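Local structure of mandelate racemase / muconate lactonizing enzyme (Burkholderia pseudomallei, 2POD) at residues T242-D247 against N342-E347; G290-D295 against R306-M311. The protein is an enolase-superfamily member of undetermined function that binds a sodium ion in its barrel and may act as a lyase. All coordinates share one frame; numbering follows the deposited sequence.

Interaction 1 of 2, residues T242-D247 against N342-E347. With NA (sodium ion), chain D.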
# COMPACT_ATOMS: atom_id res chain seq x y z
N THR B 242 21.67 12.18 19.92
CA THR B 242 21.36 13.53 19.45
C THR B 242 19.85 13.82 19.49
O THR B 242 19.02 12.91 19.39
CB THR B 242 21.92 13.77 18.03
OG1 THR B 242 21.46 12.73 17.16
CG2 THR B 242 23.44 13.78 18.05
N PHE B 243 19.51 15.09 19.63
CA PHE B 243 18.12 15.49 19.83
C PHE B 243 17.30 15.46 18.53
O PHE B 243 16.14 15.05 18.54
CB PHE B 243 18.05 16.86 20.50
CG PHE B 243 16.68 17.23 20.98
CD1 PHE B 243 16.16 16.65 22.13
CD2 PHE B 243 15.91 18.15 20.29
CE1 PHE B 243 14.89 16.98 22.58
CE2 PHE B 243 14.64 18.50 20.73
CZ PHE B 243 14.13 17.92 21.87
N TRP B 244 17.90 15.92 17.43
CA TRP B 244 17.29 15.84 16.11
C TRP B 244 18.30 15.92 14.96
O TRP B 244 19.36 16.50 15.11
CB TRP B 244 16.13 16.84 15.94
CG TRP B 244 16.43 18.29 15.56
CD1 TRP B 244 17.32 18.76 14.62
CD2 TRP B 244 15.76 19.46 16.07
NE1 TRP B 244 17.26 20.12 14.55
CE2 TRP B 244 16.31 20.58 15.42
CE3 TRP B 244 14.76 19.66 17.04
CZ2 TRP B 244 15.89 21.89 15.69
CZ3 TRP B 244 14.34 20.96 17.31
CH2 TRP B 244 14.91 22.06 16.64
N HIS B 245 17.94 15.31 13.83
CA HIS B 245 18.71 15.44 12.61
C HIS B 245 17.97 16.29 11.58
O HIS B 245 16.91 15.90 11.08
CB HIS B 245 19.03 14.05 12.02
CG HIS B 245 19.90 13.21 12.90
ND1 HIS B 245 19.94 11.83 12.80
CD2 HIS B 245 20.76 13.54 13.89
CE1 HIS B 245 20.79 11.35 13.69
NE2 HIS B 245 21.30 12.37 14.37
N GLU B 246 18.55 17.44 11.26
CA GLU B 246 17.87 18.47 10.50
C GLU B 246 18.35 18.50 9.05
O GLU B 246 19.55 18.49 8.79
CB GLU B 246 18.09 19.83 11.15
CG GLU B 246 17.30 20.96 10.54
CD GLU B 246 17.55 22.28 11.24
OE1 GLU B 246 17.52 22.31 12.48
OE2 GLU B 246 17.78 23.28 10.53
N ASP B 247 17.38 18.56 8.13
CA ASP B 247 17.62 18.49 6.69
C ASP B 247 18.75 17.55 6.26
O ASP B 247 19.72 17.99 5.65
CB ASP B 247 17.82 19.90 6.12
CG ASP B 247 16.58 20.76 6.24
OD1 ASP B 247 16.72 21.99 6.40
OD2 ASP B 247 15.47 20.20 6.19
N ASN B 342 1.65 23.29 20.10
CA ASN B 342 2.71 22.35 19.78
C ASN B 342 4.11 22.92 19.55
O ASN B 342 4.99 22.21 19.09
CB ASN B 342 2.31 21.43 18.62
CG ASN B 342 2.13 22.17 17.33
OD1 ASN B 342 1.60 23.28 17.32
ND2 ASN B 342 2.56 21.56 16.23
N ALA B 343 4.33 24.19 19.88
CA ALA B 343 5.69 24.76 19.79
C ALA B 343 6.69 24.13 20.77
O ALA B 343 6.37 23.91 21.93
CB ALA B 343 5.65 26.26 19.94
N LEU B 344 7.88 23.80 20.28
CA LEU B 344 8.85 23.01 21.06
C LEU B 344 9.95 23.93 21.59
O LEU B 344 10.15 24.04 22.81
CB LEU B 344 9.49 21.94 20.16
CG LEU B 344 10.04 20.58 20.63
CD1 LEU B 344 11.18 20.16 19.70
CD2 LEU B 344 10.47 20.48 22.09
N VAL B 345 10.66 24.55 20.66
CA VAL B 345 11.72 25.49 20.96
C VAL B 345 11.64 26.63 19.97
O VAL B 345 11.01 26.50 18.92
CB VAL B 345 13.13 24.85 20.87
CG1 VAL B 345 13.53 24.24 22.20
CG2 VAL B 345 13.21 23.81 19.75
N GLN B 346 12.25 27.75 20.31
CA GLN B 346 12.48 28.83 19.37
C GLN B 346 13.97 29.02 19.16
O GLN B 346 14.69 29.37 20.10
CB GLN B 346 11.85 30.12 19.90
CG GLN B 346 12.12 31.33 19.03
CD GLN B 346 11.65 31.13 17.62
OE1 GLN B 346 12.45 31.17 16.68
NE2 GLN B 346 10.36 30.90 17.44
N GLU B 347 14.42 28.78 17.93
CA GLU B 347 15.78 29.12 17.49
C GLU B 347 16.14 30.57 17.79
O GLU B 347 15.36 31.48 17.50
CB GLU B 347 15.93 28.83 15.99
CG GLU B 347 17.33 29.04 15.42
CD GLU B 347 17.56 28.29 14.11
OE1 GLU B 347 16.68 27.51 13.70
OE2 GLU B 347 18.64 28.46 13.51
NA NA D . 18.78 25.53 9.55
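Leu344 and Val345 meet the aromatic pair Phe243 and Trp244 across the interior of the barrel, entirely through carbon. One methyl of Leu344, CD1, serves both rings: it lies 4.0 Å from Phe243 CE2, at the edge of the phenyl ring and in its plane, and at the same time beside the rim of the indole, 4.0 Å from Trp244 CZ3. Val345 meets the same indole corner head-on, its CG2 3.9 Å from Trp244 CZ3 and nearly as close to CH2, again near the ring plane. The six-membered end of the indole is therefore touched at its edge by two aliphatic side chains.

Its placement follows from the first torsion of Trp244, with CG between the backbone N and the carbonyl carbon (chi1 83°), which carries the benzo edge toward Val345 and leaves the pyrrole side turned to Glu246. There NE1 donates to Glu246 OE1 over 3.0 Å; the bond is bent, 138° at the hydrogen, and the acceptor lies 22° out of the indole plane, using its anti lone pair. An extended Glu246 chain, with CG anti to the backbone N, brings the carboxylate to this point, where OE1 also forms a salt bridge with Lys176 and OE2 of Glu246 binds the sodium ion at 2.6 Å. Glu220 and Glu272 supply the other two protein ligands, the carboxylate triad at the strand ends that is characteristic of enolase-superfamily barrels. Tyr120 adds an edge-to-face ring contact to Trp244.

Strands 244-246 and 346-348 are not neighbours in the barrel sheet, so this contact spans its core. Its chemistry implies a division of labour: ring edges and aliphatic methyls make the apolar contact, while the indole N-H, with Lys176, probably helps to hold the metal-binding carboxylate in place.

Interaction 2 of 2, residues G290-D295 against R306-M311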
# COMPACT_ATOMS: atom_id res chain seq x y z
N GLY B 290 9.88 13.93 12.55
CA GLY B 290 9.57 14.00 13.97
C GLY B 290 9.31 15.42 14.44
O GLY B 290 8.45 15.65 15.28
N ILE B 291 10.05 16.37 13.89
CA ILE B 291 9.85 17.78 14.22
C ILE B 291 9.58 18.54 12.94
O ILE B 291 10.34 18.45 11.99
CB ILE B 291 11.05 18.40 15.01
CG1 ILE B 291 11.24 17.70 16.36
CG2 ILE B 291 10.81 19.90 15.29
CD1 ILE B 291 12.38 16.73 16.38
N VAL B 292 8.46 19.26 12.93
CA VAL B 292 8.12 20.11 11.79
C VAL B 292 8.81 21.46 11.95
O VAL B 292 8.47 22.24 12.83
CB VAL B 292 6.59 20.23 11.62
CG1 VAL B 292 6.24 21.31 10.59
CG2 VAL B 292 6.02 18.88 11.17
N MSE B 293 9.81 21.70 11.12
CA MSE B 293 10.50 22.98 11.11
C MSE B 293 10.02 23.86 9.99
O MSE B 293 9.52 23.37 8.98
CB MSE B 293 12.01 22.81 11.03
CG MSE B 293 12.73 23.70 12.03
SE MSE B 293 14.52 24.25 11.62
CE MSE B 293 14.61 23.63 9.77
N LEU B 294 10.20 25.16 10.17
CA LEU B 294 9.33 26.16 9.59
C LEU B 294 10.10 27.46 9.66
O LEU B 294 10.54 27.85 10.73
CB LEU B 294 8.07 26.28 10.46
CG LEU B 294 6.75 26.80 9.90
CD1 LEU B 294 6.58 26.34 8.48
CD2 LEU B 294 5.61 26.26 10.74
N ASP B 295 10.27 28.14 8.53
CA ASP B 295 10.71 29.53 8.55
C ASP B 295 9.59 30.42 8.03
O ASP B 295 9.22 30.30 6.87
CB ASP B 295 11.97 29.70 7.70
CG ASP B 295 12.59 31.09 7.84
OD1 ASP B 295 11.95 32.08 7.44
OD2 ASP B 295 13.74 31.18 8.33
N ARG B 306 0.91 29.67 10.74
CA ARG B 306 -0.26 29.40 11.63
C ARG B 306 -0.76 27.97 11.45
O ARG B 306 -0.96 27.24 12.41
CB ARG B 306 -1.47 30.24 11.19
CG ARG B 306 -1.66 31.55 11.84
CD ARG B 306 -2.30 32.48 10.82
NE ARG B 306 -3.75 32.45 10.83
CZ ARG B 306 -4.52 32.84 9.81
NH1 ARG B 306 -3.98 33.29 8.68
NH2 ARG B 306 -5.84 32.77 9.92
N LYS B 307 -0.96 27.63 10.18
CA LYS B 307 -1.87 26.59 9.75
C LYS B 307 -1.07 25.30 9.66
O LYS B 307 -1.57 24.23 10.00
CB LYS B 307 -2.45 26.96 8.39
CG LYS B 307 -3.38 28.15 8.42
CD LYS B 307 -3.77 28.59 7.02
CE LYS B 307 -4.57 29.89 7.06
NZ LYS B 307 -4.95 30.36 5.70
N ILE B 308 0.18 25.43 9.22
CA ILE B 308 1.16 24.35 9.26
C ILE B 308 1.34 23.82 10.69
O ILE B 308 1.32 22.60 10.90
CB ILE B 308 2.52 24.76 8.64
CG1 ILE B 308 2.35 25.05 7.14
CG2 ILE B 308 3.56 23.67 8.82
CD1 ILE B 308 3.37 26.06 6.56
N ALA B 309 1.47 24.72 11.65
CA ALA B 309 1.60 24.36 13.06
C ALA B 309 0.40 23.56 13.59
O ALA B 309 0.58 22.58 14.30
CB ALA B 309 1.84 25.61 13.93
N SER B 310 -0.80 23.99 13.22
CA SER B 310 -2.02 23.35 13.68
C SER B 310 -2.29 22.02 12.97
O SER B 310 -2.88 21.13 13.56
CB SER B 310 -3.21 24.31 13.57
OG SER B 310 -3.40 24.76 12.24
N MSE B 311 -1.83 21.91 11.72
CA MSE B 311 -1.75 20.62 11.01
C MSE B 311 -0.82 19.62 11.68
O MSE B 311 -1.21 18.49 11.96
CB MSE B 311 -1.24 20.84 9.59
CG MSE B 311 -2.31 20.97 8.54
SE MSE B 311 -1.54 20.76 6.76
CE MSE B 311 -1.41 18.83 6.72
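Ile308 packs against Leu294 and Val292, and the closest approaches are made by its two methyls, CD1 and CG2. CD1 of Ile308 comes to 3.8 Å from Leu294 CD1, while the branch methyl CG2 lies 3.8 Å from Leu294 CD2 and 4.0 Å from Val292 CG1. Both leucine methyls are thus engaged, side by side against the isoleucine, as the side chains cross at a slant. On Ile308 the torsion (chi1 -64°) sets CG2 anti to the backbone N, which turns this methyl toward both Val292 and Leu294. Phe280 of helix 276-285 touches all three side chains and closes the cluster, and Val319 of the next strand packs on Val292 and Leu294.

Strand 289-294, helix 301-314 and strand 319-321 form one beta-alpha-beta unit of the TIM-like barrel, and this is the apolar seam between its first strand and its helix. Met293, a selenomethionine, points the other way, toward the barrel interior.

Beyond Ile308 the contact loosens. Ala309, although its CA is 7.9 Å from the CA of Val292, makes no close side-chain contact with the strand segment. On the outer side of the helix, partly exposed Arg306 and Lys307 turn to polar partners, both forming salt bridges with Asp64. Ser310 folds its hydroxyl back onto the helix, OG donating to Lys307 O at 2.9 Å, and packs on Lys307 of a neighbouring subunit.

How the interactions relate
Interaction 2 is nested in sequence within the chain loop closed by interaction 1, and their centres lie 11 Å apart. Interaction 1 spans the inside of the barrel, whereas interaction 2 binds the same sheet to an outer helix. Segment 290-295 connects them: Ile291 CD1 lies 3.8 Å from Trp244 CB, and Ile291 CG1 is 4.1 Å from Leu344 CD1, extending the inner apolar core. A close approach of Asn342 ND2 to Ala309 O, at most a weak hydrogen bond, provides a second connection. The sodium site belongs to interaction 1 through Glu246, whose OE2 is approached by Met293 CE; the side chain of Leu294 remains about 11 Å from the ion.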